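Argininosuccinate lyase (Chelativorans sp., PDB 6RXA) acts as an EDDS lyase, a C-N lyase of the aspartase/fumarase superfamily, and probably also splits argininosuccinate into fumarate and arginine. Local coordinates at residues A[23-28]-A[293-298]; A[246-251]-A[337-342]; A[289-294]-A[343-348]. The protein carries 2 engineered substitutions. One frame throughout, in Å; residues are numbered along the deposited sequence. Where two conformers were deposited one is given.

The three contacts lie close together in the long helical bundle of the aspartase/fumarase fold, their centres about 10 to 11 Å apart. Along the chain the order is 23-28, 246-251, the overlapping 289-294 and 293-298, then 337-342 and 343-348. Contacts 1 and 3 share helix 290-301 and residues Glu-293 and Arg-294; contacts 2 and 3 share helix 329-348, where their segments follow one another directly. Contact 1 lays the N-terminal helix 20-31 on the bundle, contact 2 lies deep inside it, and contact 3 packs the first turn of helix 290-301 on the C-terminal part of helix 329-348. Together they join a fumarate-binding surface, with Tyr-26 and Arg-294, to the buried core.

Contact 1. Residues A[23-28]-A[293-298]; sequences QELYDF and ERSRKA. With FMT (formic acid), chain D.
The Tyr-26 ring and the Arg-294 side chain cross at about a right angle, the arginine lying over one face of the ring. NE of Arg-294 comes to 3.5 Å from CE2 of Tyr-26, and the guanidinium carbon CZ stands 4.2 Å from the ring centroid in an off-centre cation-pi contact. The two planes are turned 38° against each other, more a tilted lid than a parallel stack. CD of Arg-294 adds a CH-pi contact over the same ring. An extended run from CG to NE (chi3 171°) carries the guanidinium along that ring face. Beside it Leu-25 slides past Arg-294 in the opposite direction, its CD1 reaching 4.0 Å from CB of Arg-294 and 3.9 Å from OG of Ser-295, a hydroxyl that bonds to the carbonyl of Ser-291. One water bridges the Leu-25 carbonyl and the guanidinium: it donates to O of Leu-25 at 2.8 Å and accepts from NH1 of Arg-294, in the guanidinium plane. Segments 23-28 and 293-298, on helices 20-31 and 290-301, cross at 45°; helix 290-301 belongs to the central bundle of the aspartase/fumarase fold, whose active sites are composed from several subunits of the tetramer. Tyr-26 and Arg-294 both bind fumarate in this protein; in this crystal the tyrosine OH donates to O2 of a formate, 3.0 Å away, probably from the crystallisation liquor, which Arg-112 of the second subunit also holds. With the ring cut back to an alanine here, the guanidinium would probably lose its aromatic cover and the formate a donor. Further out, Phe-22 meets the Tyr-26 ring edge-to-face and Lys-18 makes a second cation-pi contact with it, while Leu-25 packs on Ala-341 of helix 329-348.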
ATOM      1  N   GLN A  23       7.357   3.367  28.217  1.00 15.62           N
ATOM      2  CA  GLN A  23       8.681   2.825  27.961  1.00 15.31           C
ATOM      3  C   GLN A  23       8.637   1.681  26.950  1.00 15.48           C
ATOM      4  O   GLN A  23       9.588   1.509  26.183  1.00 16.15           O
ATOM      5  CB  GLN A  23       9.310   2.398  29.285  1.00 15.14           C
ATOM      6  CG  GLN A  23      10.736   1.859  29.159  1.00 16.45           C
ATOM      7  CD  GLN A  23      11.725   2.928  28.730  1.00 18.62           C
ATOM      8  OE1 GLN A  23      11.747   4.030  29.278  1.00 19.24           O
ATOM      9  NE2 GLN A  23      12.529   2.614  27.720  1.00 19.66           N
ATOM     10  N   GLU A  24       7.549   0.903  26.914  1.00 15.43           N
ATOM     11  CA  GLU A  24       7.457  -0.199  25.956  1.00 15.58           C
ATOM     12  C   GLU A  24       7.649   0.283  24.519  1.00 14.66           C
ATOM     13  O   GLU A  24       8.217  -0.432  23.685  1.00 15.44           O
ATOM     14  CB  GLU A  24       6.119  -0.930  26.093  1.00 20.87           C
ATOM     15  CG  GLU A  24       5.881  -1.616  27.436  1.00 28.51           C
ATOM     16  CD  GLU A  24       4.521  -2.309  27.514  1.00 26.84           C
ATOM     17  OE1 GLU A  24       4.116  -2.910  26.497  1.00 19.94           O
ATOM     18  OE2 GLU A  24       3.869  -2.246  28.597  1.00 29.27           O
ATOM     19  N   LEU A  25       7.168   1.485  24.200  1.00 14.48           N
ATOM     20  CA  LEU A  25       7.316   2.021  22.854  1.00 13.68           C
ATOM     21  C   LEU A  25       8.770   2.245  22.465  1.00 14.96           C
ATOM     22  O   LEU A  25       9.083   2.268  21.268  1.00 16.96           O
ATOM     23  CB  LEU A  25       6.542   3.337  22.724  1.00 14.17           C
ATOM     24  CG  LEU A  25       5.023   3.202  22.657  1.00 15.51           C
ATOM     25  CD1 LEU A  25       4.360   4.541  22.951  1.00 15.11           C
ATOM     26  CD2 LEU A  25       4.557   2.639  21.312  1.00 17.23           C
ATOM     27  N   TYR A  26       9.650   2.431  23.437  1.00 14.85           N
ATOM     28  CA  TYR A  26      11.062   2.639  23.160  1.00 16.97           C
ATOM     29  C   TYR A  26      11.843   1.340  23.114  1.00 18.52           C
ATOM     30  O   TYR A  26      12.966   1.326  22.593  1.00 20.89           O
ATOM     31  CB  TYR A  26      11.667   3.543  24.236  1.00 18.15           C
ATOM     32  CG  TYR A  26      11.172   4.963  24.172  1.00 20.64           C
ATOM     33  CD1 TYR A  26       9.971   5.321  24.752  1.00 18.41           C
ATOM     34  CD2 TYR A  26      11.902   5.941  23.514  1.00 26.68           C
ATOM     35  CE1 TYR A  26       9.495   6.612  24.674  1.00 19.97           C
ATOM     36  CE2 TYR A  26      11.443   7.245  23.443  1.00 28.49           C
ATOM     37  CZ  TYR A  26      10.240   7.570  24.026  1.00 24.34           C
ATOM     38  OH  TYR A  26       9.765   8.859  23.962  1.00 24.91           O
ATOM     39  N   ASP A  27      11.281   0.261  23.652  1.00 17.37           N
ATOM     40  CA  ASP A  27      12.034  -0.968  23.866  1.00 17.82           C
ATOM     41  C   ASP A  27      11.774  -2.046  22.818  1.00 17.98           C
ATOM     42  O   ASP A  27      12.637  -2.914  22.624  1.00 18.76           O
ATOM     43  CB  ASP A  27      11.700  -1.568  25.244  1.00 18.94           C
ATOM     44  CG  ASP A  27      12.217  -0.731  26.421  1.00 21.69           C
ATOM     45  OD1 ASP A  27      13.009   0.201  26.206  1.00 23.18           O
ATOM     46  OD2 ASP A  27      11.809  -1.019  27.562  1.00 23.24           O
ATOM     47  N   PHE A  28      10.620  -2.028  22.140  1.00 17.31           N
ATOM     48  CA  PHE A  28      10.234  -3.203  21.358  1.00 16.71           C
ATOM     49  C   PHE A  28      11.150  -3.433  20.158  1.00 16.89           C
ATOM     50  O   PHE A  28      11.371  -4.587  19.767  1.00 18.30           O
ATOM     51  CB  PHE A  28       8.747  -3.138  20.939  1.00 16.23           C
ATOM     52  CG  PHE A  28       8.441  -2.115  19.870  1.00 16.07           C
ATOM     53  CD1 PHE A  28       8.672  -2.387  18.529  1.00 15.53           C
ATOM     54  CD2 PHE A  28       7.886  -0.891  20.219  1.00 16.64           C
ATOM     55  CE1 PHE A  28       8.392  -1.450  17.566  1.00 16.31           C
ATOM     56  CE2 PHE A  28       7.605   0.052  19.257  1.00 17.15           C
ATOM     57  CZ  PHE A  28       7.851  -0.227  17.938  1.00 16.58           C
ATOM     58  N   GLU A 293       2.273  10.118  19.667  1.00 12.24           N
ATOM     59  CA  GLU A 293       2.878  10.127  18.340  1.00 12.59           C
ATOM     60  C   GLU A 293       3.542   8.799  18.018  1.00 11.98           C
ATOM     61  O   GLU A 293       3.446   8.317  16.882  1.00 13.03           O
ATOM     62  CB  GLU A 293       3.834  11.305  18.186  1.00 13.69           C
ATOM     63  CG  GLU A 293       3.063  12.631  18.113  1.00 14.47           C
ATOM     64  CD  GLU A 293       3.826  13.750  17.459  1.00 15.11           C
ATOM     65  OE1 GLU A 293       3.159  14.727  17.027  1.00 15.17           O
ATOM     66  OE2 GLU A 293       5.079  13.685  17.422  1.00 16.61           O
ATOM     67  N   ARG A 294       4.224   8.186  18.989  1.00 12.75           N
ATOM     68  CA  ARG A 294       4.814   6.878  18.715  1.00 11.87           C
ATOM     69  C   ARG A 294       3.749   5.795  18.577  1.00 12.47           C
ATOM     70  O   ARG A 294       3.972   4.797  17.886  1.00 14.32           O
ATOM     71  CB  ARG A 294       5.837   6.515  19.790  1.00 13.66           C
ATOM     72  CG  ARG A 294       7.125   7.308  19.649  1.00 17.03           C
ATOM     73  CD  ARG A 294       8.055   7.035  20.801  1.00 22.98           C
ATOM     74  NE  ARG A 294       9.383   7.606  20.588  1.00 34.09           N
ATOM     75  CZ  ARG A 294      10.372   6.988  19.947  1.00 47.71           C
ATOM     76  NH1 ARG A 294      10.195   5.778  19.431  1.00 57.02           N
ATOM     77  NH2 ARG A 294      11.545   7.590  19.819  1.00 47.21           N
ATOM     78  N   SER A 295       2.590   5.961  19.221  1.00 12.35           N
ATOM     79  CA  SER A 295       1.496   5.021  18.994  1.00 12.44           C
ATOM     80  C   SER A 295       0.964   5.142  17.568  1.00 12.58           C
ATOM     81  O   SER A 295       0.732   4.129  16.891  1.00 13.29           O
ATOM     82  CB  SER A 295       0.391   5.238  20.036  1.00 12.71           C
ATOM     83  OG  SER A 295       0.838   4.860  21.341  1.00 13.86           O
ATOM     84  N   ARG A 296       0.765   6.375  17.090  1.00 12.34           N
ATOM     85  CA  ARG A 296       0.367   6.571  15.706  1.00 11.75           C
ATOM     86  C   ARG A 296       1.402   6.002  14.743  1.00 11.15           C
ATOM     87  O   ARG A 296       1.046   5.376  13.736  1.00 12.98           O
ATOM     88  CB  ARG A 296       0.132   8.053  15.417  1.00 11.92           C
ATOM     89  CG  ARG A 296      -1.026   8.662  16.198  1.00 12.34           C
ATOM     90  CD  ARG A 296      -1.385  10.049  15.690  1.00 13.00           C
ATOM     91  NE  ARG A 296      -2.158   9.945  14.449  1.00 13.43           N
ATOM     92  CZ  ARG A 296      -2.284  10.901  13.539  1.00 14.06           C
ATOM     93  NH1 ARG A 296      -1.668  12.069  13.678  1.00 14.43           N
ATOM     94  NH2 ARG A 296      -3.028  10.677  12.468  1.00 14.77           N
ATOM     95  N   LYS A 297       2.694   6.198  15.039  1.00 11.48           N
ATOM     96  CA  LYS A 297       3.755   5.660  14.193  1.00 11.34           C
ATOM     97  C   LYS A 297       3.582   4.155  13.985  1.00 11.25           C
ATOM     98  O   LYS A 297       3.721   3.653  12.862  1.00 13.31           O
ATOM     99  CB  LYS A 297       5.116   5.984  14.806  1.00 12.24           C
ATOM    100  CG  LYS A 297       6.334   5.557  13.986  1.00 14.03           C
ATOM    101  CD  LYS A 297       7.598   5.819  14.804  1.00 17.85           C
ATOM    102  CE  LYS A 297       8.861   5.480  14.091  1.00 21.26           C
ATOM    103  NZ  LYS A 297       9.990   5.747  15.069  1.00 21.42           N
ATOM    104  N   ALA A 298       3.276   3.417  15.062  1.00 12.12           N
ATOM    105  CA  ALA A 298       3.030   1.982  14.945  1.00 11.40           C
ATOM    106  C   ALA A 298       1.835   1.688  14.050  1.00 11.50           C
ATOM    107  O   ALA A 298       1.871   0.750  13.246  1.00 12.75           O
ATOM    108  CB  ALA A 298       2.804   1.391  16.337  1.00 12.10           C
TER
HETATM  109  C   FMT D 603      11.814  11.585  24.900  1.00 35.92           C
HETATM  110  O1  FMT D 603      12.467  12.616  25.084  1.00 29.61           O
HETATM  111  O2  FMT D 603      12.079  10.794  23.992  1.00 32.94           O
HETATM  112  O   HOH W   1       8.260   3.771  19.095  1.00 17.98           O

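Contact 2. Residues A[246-251]-A[337-342]; sequences AVFLSG and AATHAM
Phe-248 turns the rim of its ring toward Thr-339, whose hydroxyl oxygen meets the ring edge-on: OG1 of Thr-339 is 3.3 Å from CE2 of Phe-248 and 3.5 Å from CZ of the same ring. No hydrogen bond crosses the contact, and an oxygen at the edge meets the slightly positive C-H rim, not the electron-rich face. With its CG anti to the backbone N (chi1 159°), the phenylalanine swings its ring across to the facing helix. The threonine methyl CG2 grazes CZ of Phe-248 at 4.2 Å. The aliphatic part is thin: CD2 of Leu-249 comes to 4.3 Å from CB of Ala-338.

The hydroxyls of Thr-339 and Ser-250 each bond within their own helix. OG1 of Thr-339 bonds to the carbonyl of Leu-335 one turn earlier, and OG of Ser-250 donates to O of Val-247 at 2.8 Å, an oxygen that also accepts from the backbone N of Gly-251.

All four touching residues are buried in the central helical bundle of the aspartase/fumarase fold. Leu-179 and Tyr-186 of helix 168-193 and Val-135 of helix 112-147 pack on Phe-248, Tyr-138 and Leu-252 on Thr-339, and helix 20-31 lies against Ala-337 and Ala-341.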
ATOM      1  N   ALA A 246      -3.895  -3.748  11.177  1.00 11.81           N
ATOM      2  CA  ALA A 246      -3.882  -2.419  10.581  1.00 11.10           C
ATOM      3  C   ALA A 246      -5.175  -1.660  10.867  1.00 10.58           C
ATOM      4  O   ALA A 246      -5.148  -0.461  11.164  1.00 12.72           O
ATOM      5  CB  ALA A 246      -3.645  -2.486   9.078  1.00 11.23           C
ATOM      6  N   VAL A 247      -6.328  -2.322  10.726  1.00 11.03           N
ATOM      7  CA  VAL A 247      -7.588  -1.596  10.933  1.00 11.04           C
ATOM      8  C   VAL A 247      -7.797  -1.256  12.407  1.00 10.98           C
ATOM      9  O   VAL A 247      -8.193  -0.133  12.747  1.00 12.40           O
ATOM     10  CB  VAL A 247      -8.796  -2.303  10.281  1.00 11.27           C
ATOM     11  CG1 VAL A 247      -9.265  -3.497  11.094  1.00 11.80           C
ATOM     12  CG2 VAL A 247      -9.942  -1.290  10.092  1.00 11.98           C
ATOM     13  N   PHE A 248      -7.522  -2.211  13.305  1.00 11.33           N
ATOM     14  CA  PHE A 248      -7.547  -1.933  14.733  1.00 11.46           C
ATOM     15  C   PHE A 248      -6.638  -0.755  15.078  1.00 11.03           C
ATOM     16  O   PHE A 248      -7.041   0.186  15.772  1.00 13.39           O
ATOM     17  CB  PHE A 248      -7.142  -3.184  15.530  1.00 12.19           C
ATOM     18  CG  PHE A 248      -6.672  -2.854  16.914  1.00 11.70           C
ATOM     19  CD1 PHE A 248      -7.551  -2.344  17.851  1.00 12.01           C
ATOM     20  CD2 PHE A 248      -5.345  -2.969  17.254  1.00 12.10           C
ATOM     21  CE1 PHE A 248      -7.128  -1.974  19.093  1.00 12.31           C
ATOM     22  CE2 PHE A 248      -4.907  -2.608  18.503  1.00 12.81           C
ATOM     23  CZ  PHE A 248      -5.787  -2.113  19.436  1.00 12.15           C
ATOM     24  N   LEU A 249      -5.405  -0.778  14.573  1.00 11.45           N
ATOM     25  CA  LEU A 249      -4.474   0.299  14.895  1.00 11.01           C
ATOM     26  C   LEU A 249      -4.923   1.623  14.299  1.00 10.85           C
ATOM     27  O   LEU A 249      -4.595   2.675  14.859  1.00 11.91           O
ATOM     28  CB  LEU A 249      -3.044  -0.059  14.484  1.00 11.25           C
ATOM     29  CG  LEU A 249      -2.325  -1.027  15.443  1.00 12.02           C
ATOM     30  CD1 LEU A 249      -1.051  -1.570  14.837  1.00 12.47           C
ATOM     31  CD2 LEU A 249      -2.016  -0.317  16.759  1.00 12.36           C
ATOM     32  N   SER A 250      -5.646   1.602  13.171  1.00 10.75           N
ATOM     33  CA  SER A 250      -6.121   2.869  12.625  1.00 11.04           C
ATOM     34  C   SER A 250      -7.099   3.533  13.587  1.00 10.42           C
ATOM     35  O   SER A 250      -7.103   4.765  13.711  1.00 12.94           O
ATOM     36  CB  SER A 250      -6.725   2.713  11.221  1.00 11.67           C
ATOM     37  OG  SER A 250      -8.062   2.245  11.270  1.00 13.36           O
ATOM     38  N   GLY A 251      -7.903   2.744  14.306  1.00 11.19           N
ATOM     39  CA  GLY A 251      -8.794   3.338  15.286  1.00 11.39           C
ATOM     40  C   GLY A 251      -8.043   3.848  16.491  1.00 11.76           C
ATOM     41  O   GLY A 251      -8.442   4.841  17.109  1.00 12.93           O
ATOM     42  N   ALA A 337       2.863  -2.738  22.110  1.00 12.80           N
ATOM     43  CA  ALA A 337       3.388  -1.567  22.800  1.00 13.27           C
ATOM     44  C   ALA A 337       2.439  -0.382  22.670  1.00 12.54           C
ATOM     45  O   ALA A 337       2.161   0.309  23.654  1.00 13.40           O
ATOM     46  CB  ALA A 337       4.772  -1.227  22.252  1.00 13.76           C
ATOM     47  N   ALA A 338       1.934  -0.136  21.458  1.00 12.20           N
ATOM     48  CA  ALA A 338       1.012   0.973  21.258  1.00 12.20           C
ATOM     49  C   ALA A 338      -0.290   0.741  22.002  1.00 11.62           C
ATOM     50  O   ALA A 338      -0.862   1.685  22.570  1.00 12.63           O
ATOM     51  CB  ALA A 338       0.740   1.151  19.770  1.00 12.51           C
ATOM     52  N   THR A 339      -0.793  -0.497  21.998  1.00 11.87           N
ATOM     53  CA  THR A 339      -2.042  -0.782  22.703  1.00 11.75           C
ATOM     54  C   THR A 339      -1.887  -0.578  24.201  1.00 12.32           C
ATOM     55  O   THR A 339      -2.762   0.001  24.850  1.00 13.09           O
ATOM     56  CB  THR A 339      -2.508  -2.206  22.394  1.00 12.83           C
ATOM     57  OG1 THR A 339      -2.695  -2.354  20.979  1.00 12.99           O
ATOM     58  CG2 THR A 339      -3.817  -2.503  23.085  1.00 13.06           C
ATOM     59  N   HIS A 340      -0.784  -1.069  24.774  1.00 12.55           N
ATOM     60  CA  HIS A 340      -0.511  -0.847  26.185  1.00 12.68           C
ATOM     61  C   HIS A 340      -0.350   0.633  26.492  1.00 12.74           C
ATOM     62  O   HIS A 340      -0.902   1.140  27.474  1.00 12.85           O
ATOM     63  CB  HIS A 340       0.753  -1.606  26.576  1.00 13.09           C
ATOM     64  CG  HIS A 340       0.564  -3.084  26.675  1.00 14.49           C
ATOM     65  ND1 HIS A 340       1.625  -3.965  26.716  1.00 15.15           N
ATOM     66  CD2 HIS A 340      -0.555  -3.840  26.768  1.00 14.81           C
ATOM     67  CE1 HIS A 340       1.166  -5.199  26.830  1.00 15.09           C
ATOM     68  NE2 HIS A 340      -0.154  -5.151  26.865  1.00 14.72           N
ATOM     69  N   ALA A 341       0.382   1.361  25.644  1.00 12.91           N
ATOM     70  CA  ALA A 341       0.566   2.790  25.875  1.00 13.29           C
ATOM     71  C   ALA A 341      -0.775   3.516  25.890  1.00 13.15           C
ATOM     72  O   ALA A 341      -1.037   4.347  26.766  1.00 14.16           O
ATOM     73  CB  ALA A 341       1.489   3.379  24.804  1.00 14.02           C
ATOM     74  N   MET A 342      -1.642   3.222  24.916  1.00 12.32           N
ATOM     75  CA  MET A 342      -2.927   3.920  24.845  1.00 11.81           C
ATOM     76  C   MET A 342      -3.864   3.489  25.971  1.00 12.70           C
ATOM     77  O   MET A 342      -4.686   4.292  26.431  1.00 12.97           O
ATOM     78  CB  MET A 342      -3.545   3.737  23.461  1.00 11.87           C
ATOM     79  CG  MET A 342      -2.805   4.493  22.365  1.00 12.99           C
ATOM     80  SD  MET A 342      -2.704   6.282  22.679  1.00 17.15           S
ATOM     81  CE  MET A 342      -4.454   6.686  22.745  1.00 17.24           C
TER

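Contact 3. Residues A[289-294]-A[343-348]; sequences PMSLER and TGVVRT. Engineered in segment 289-294: Met-290 (natural residue Asp).
Val-345 pushes both methyls against helix 290-301, meeting Leu-292 with one and Ser-291 chiefly with the other. This is helix-to-helix packing in the central bundle of the aspartase/fumarase fold, between the first turn of helix 290-301 and the C-terminal part of helix 329-348. Of the three touching residues, Val-345 has the most surface buried here. Its CG1, anti to the backbone N (chi1 164°), touches CD2 of Leu-292 at 3.9 Å; its CG2 lies 4.1 Å from that same leucine methyl, which therefore sits against both branches of the valine. Leu-292 runs obliquely to the valine and is backed by Ile-259 and Gln-260 of helix 236-262; Ile-259 also touches Val-345, so the apolar patch is shared by three helices. CD2 of Leu-292 in addition reaches SD of Met-342, tying the patch to the preceding turn of helix 329-348.

Ser-291 supplies the polar margin. Its OG stands between the backbone N and the carbonyl carbon (chi1 54°) and comes within 3.7 Å of CG2 of Val-345, a plain van der Waals touch. The hydroxyl's hydrogen bond goes to the carbonyl of Phe-276, so this buried oxygen is satisfied by a loop while its flank covers the valine. Phe-276 also packs on Val-345.

Pro-289 occupies the N-cap of helix 290-301, and its carbonyl accepts from the N of Glu-293. Met-290, engineered in place of aspartate and deposited in two conformers, takes no part. On the facing helix, O of Gly-344 takes two bonds from Thr-348, whose OG1 at 2.7 Å and backbone N at 3.0 Å approach that oxygen from opposite faces of the carbonyl plane.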
ATOM      1  N   PRO A 289       3.500  15.135  23.461  1.00 14.14           N
ATOM      2  CA  PRO A 289       2.674  13.910  23.431  1.00 14.06           C
ATOM      3  C   PRO A 289       3.380  12.755  22.730  1.00 13.17           C
ATOM      4  O   PRO A 289       2.901  12.188  21.746  1.00 13.68           O
ATOM      5  CB  PRO A 289       1.420  14.386  22.687  1.00 14.54           C
ATOM      6  CG  PRO A 289       1.964  15.416  21.709  1.00 14.28           C
ATOM      7  CD  PRO A 289       3.050  16.134  22.471  1.00 13.93           C
ATOM      8  N   MET A 290       4.550  12.398  23.252  0.53 13.33           N
ATOM      9  CA  MET A 290       5.382  11.389  22.615  0.53 14.00           C
ATOM     10  C   MET A 290       4.722  10.017  22.629  0.53 13.17           C
ATOM     11  O   MET A 290       4.895   9.242  21.678  0.53 13.43           O
ATOM     12  CB  MET A 290       6.730  11.366  23.331  0.53 16.07           C
ATOM     13  CG  MET A 290       7.755  10.494  22.680  0.53 17.83           C
ATOM     14  SD  MET A 290       8.160  10.983  20.994  0.53 21.29           S
ATOM     15  CE  MET A 290       9.942  10.732  21.014  0.53 23.16           C
ATOM     16  N   SER A 291       3.959   9.701  23.678  1.00 12.87           N
ATOM     17  CA  SER A 291       3.237   8.439  23.723  1.00 12.66           C
ATOM     18  C   SER A 291       2.240   8.358  22.582  1.00 13.01           C
ATOM     19  O   SER A 291       2.104   7.314  21.929  1.00 14.66           O
ATOM     20  CB  SER A 291       2.518   8.300  25.065  1.00 13.62           C
ATOM     21  OG  SER A 291       1.690   9.423  25.338  1.00 14.17           O
ATOM     22  N   LEU A 292       1.529   9.459  22.328  1.00 12.35           N
ATOM     23  CA  LEU A 292       0.535   9.477  21.260  1.00 12.17           C
ATOM     24  C   LEU A 292       1.192   9.369  19.892  1.00 11.93           C
ATOM     25  O   LEU A 292       0.728   8.608  19.032  1.00 12.86           O
ATOM     26  CB  LEU A 292      -0.281  10.767  21.364  1.00 12.11           C
ATOM     27  CG  LEU A 292      -0.963  11.075  22.700  1.00 12.52           C
ATOM     28  CD1 LEU A 292      -1.740  12.396  22.641  1.00 12.16           C
ATOM     29  CD2 LEU A 292      -1.843   9.919  23.147  1.00 13.88           C
ATOM     30  N   GLU A 293       2.273  10.118  19.667  1.00 12.24           N
ATOM     31  CA  GLU A 293       2.878  10.127  18.340  1.00 12.59           C
ATOM     32  C   GLU A 293       3.542   8.799  18.018  1.00 11.98           C
ATOM     33  O   GLU A 293       3.446   8.317  16.882  1.00 13.03           O
ATOM     34  CB  GLU A 293       3.834  11.305  18.186  1.00 13.69           C
ATOM     35  CG  GLU A 293       3.063  12.631  18.113  1.00 14.47           C
ATOM     36  CD  GLU A 293       3.826  13.750  17.459  1.00 15.11           C
ATOM     37  OE1 GLU A 293       3.159  14.727  17.027  1.00 15.17           O
ATOM     38  OE2 GLU A 293       5.079  13.685  17.422  1.00 16.61           O
ATOM     39  N   ARG A 294       4.224   8.186  18.989  1.00 12.75           N
ATOM     40  CA  ARG A 294       4.814   6.878  18.715  1.00 11.87           C
ATOM     41  C   ARG A 294       3.749   5.795  18.577  1.00 12.47           C
ATOM     42  O   ARG A 294       3.972   4.797  17.886  1.00 14.32           O
ATOM     43  CB  ARG A 294       5.837   6.515  19.790  1.00 13.66           C
ATOM     44  CG  ARG A 294       7.125   7.308  19.649  1.00 17.03           C
ATOM     45  CD  ARG A 294       8.055   7.035  20.801  1.00 22.98           C
ATOM     46  NE  ARG A 294       9.383   7.606  20.588  1.00 34.09           N
ATOM     47  CZ  ARG A 294      10.372   6.988  19.947  1.00 47.71           C
ATOM     48  NH1 ARG A 294      10.195   5.778  19.431  1.00 57.02           N
ATOM     49  NH2 ARG A 294      11.545   7.590  19.819  1.00 47.21           N
ATOM     50  N   THR A 343      -3.725   2.250  26.455  1.00 13.34           N
ATOM     51  CA  THR A 343      -4.453   1.817  27.647  1.00 13.51           C
ATOM     52  C   THR A 343      -4.100   2.710  28.827  1.00 13.46           C
ATOM     53  O   THR A 343      -4.985   3.213  29.530  1.00 13.85           O
ATOM     54  CB  THR A 343      -4.109   0.351  27.954  1.00 14.18           C
ATOM     55  OG1 THR A 343      -4.509  -0.484  26.855  1.00 13.99           O
ATOM     56  CG2 THR A 343      -4.795  -0.151  29.239  1.00 15.28           C
ATOM     57  N   GLY A 344      -2.799   2.953  29.032  1.00 13.31           N
ATOM     58  CA  GLY A 344      -2.373   3.812  30.126  1.00 13.59           C
ATOM     59  C   GLY A 344      -2.716   5.276  29.909  1.00 13.42           C
ATOM     60  O   GLY A 344      -3.083   5.979  30.851  1.00 13.97           O
ATOM     61  N   VAL A 345      -2.601   5.755  28.665  1.00 13.27           N
ATOM     62  CA  VAL A 345      -3.014   7.123  28.348  1.00 13.35           C
ATOM     63  C   VAL A 345      -4.464   7.350  28.757  1.00 13.90           C
ATOM     64  O   VAL A 345      -4.810   8.368  29.373  1.00 14.25           O
ATOM     65  CB  VAL A 345      -2.805   7.417  26.852  1.00 13.42           C
ATOM     66  CG1 VAL A 345      -3.593   8.668  26.454  1.00 13.81           C
ATOM     67  CG2 VAL A 345      -1.342   7.601  26.545  1.00 13.52           C
ATOM     68  N   VAL A 346      -5.345   6.427  28.361  1.00 13.62           N
ATOM     69  CA  VAL A 346      -6.768   6.583  28.648  1.00 13.69           C
ATOM     70  C   VAL A 346      -7.015   6.508  30.146  1.00 14.21           C
ATOM     71  O   VAL A 346      -7.695   7.363  30.732  1.00 13.98           O
ATOM     72  CB  VAL A 346      -7.597   5.539  27.871  1.00 14.12           C
ATOM     73  CG1 VAL A 346      -9.016   5.477  28.418  1.00 14.87           C
ATOM     74  CG2 VAL A 346      -7.576   5.837  26.373  1.00 14.13           C
ATOM     75  N   ARG A 347      -6.432   5.509  30.807  1.00 14.19           N
ATOM     76  CA  ARG A 347      -6.643   5.363  32.240  1.00 14.40           C
ATOM     77  C   ARG A 347      -6.258   6.631  32.989  1.00 14.41           C
ATOM     78  O   ARG A 347      -6.970   7.064  33.912  1.00 14.69           O
ATOM     79  CB  ARG A 347      -5.840   4.170  32.753  1.00 15.14           C
ATOM     80  CG  ARG A 347      -5.927   4.012  34.268  1.00 16.44           C
ATOM     81  CD  ARG A 347      -5.123   2.812  34.759  1.00 17.44           C
ATOM     82  NE  ARG A 347      -3.685   2.977  34.563  1.00 17.80           N
ATOM     83  CZ  ARG A 347      -2.967   2.343  33.641  1.00 18.67           C
ATOM     84  NH1 ARG A 347      -3.526   1.485  32.796  1.00 18.43           N
ATOM     85  NH2 ARG A 347      -1.664   2.574  33.570  1.00 20.12           N
ATOM     86  N   THR A 348      -5.136   7.238  32.610  1.00 14.39           N
ATOM     87  CA  THR A 348      -4.568   8.324  33.392  1.00 14.19           C
ATOM     88  C   THR A 348      -4.862   9.709  32.836  1.00 15.02           C
ATOM     89  O   THR A 348      -4.373  10.693  33.404  1.00 16.34           O
ATOM     90  CB  THR A 348      -3.046   8.151  33.532  1.00 14.52           C
ATOM     91  OG1 THR A 348      -2.400   8.217  32.256  1.00 13.85           O
ATOM     92  CG2 THR A 348      -2.723   6.819  34.168  1.00 14.43           C
TER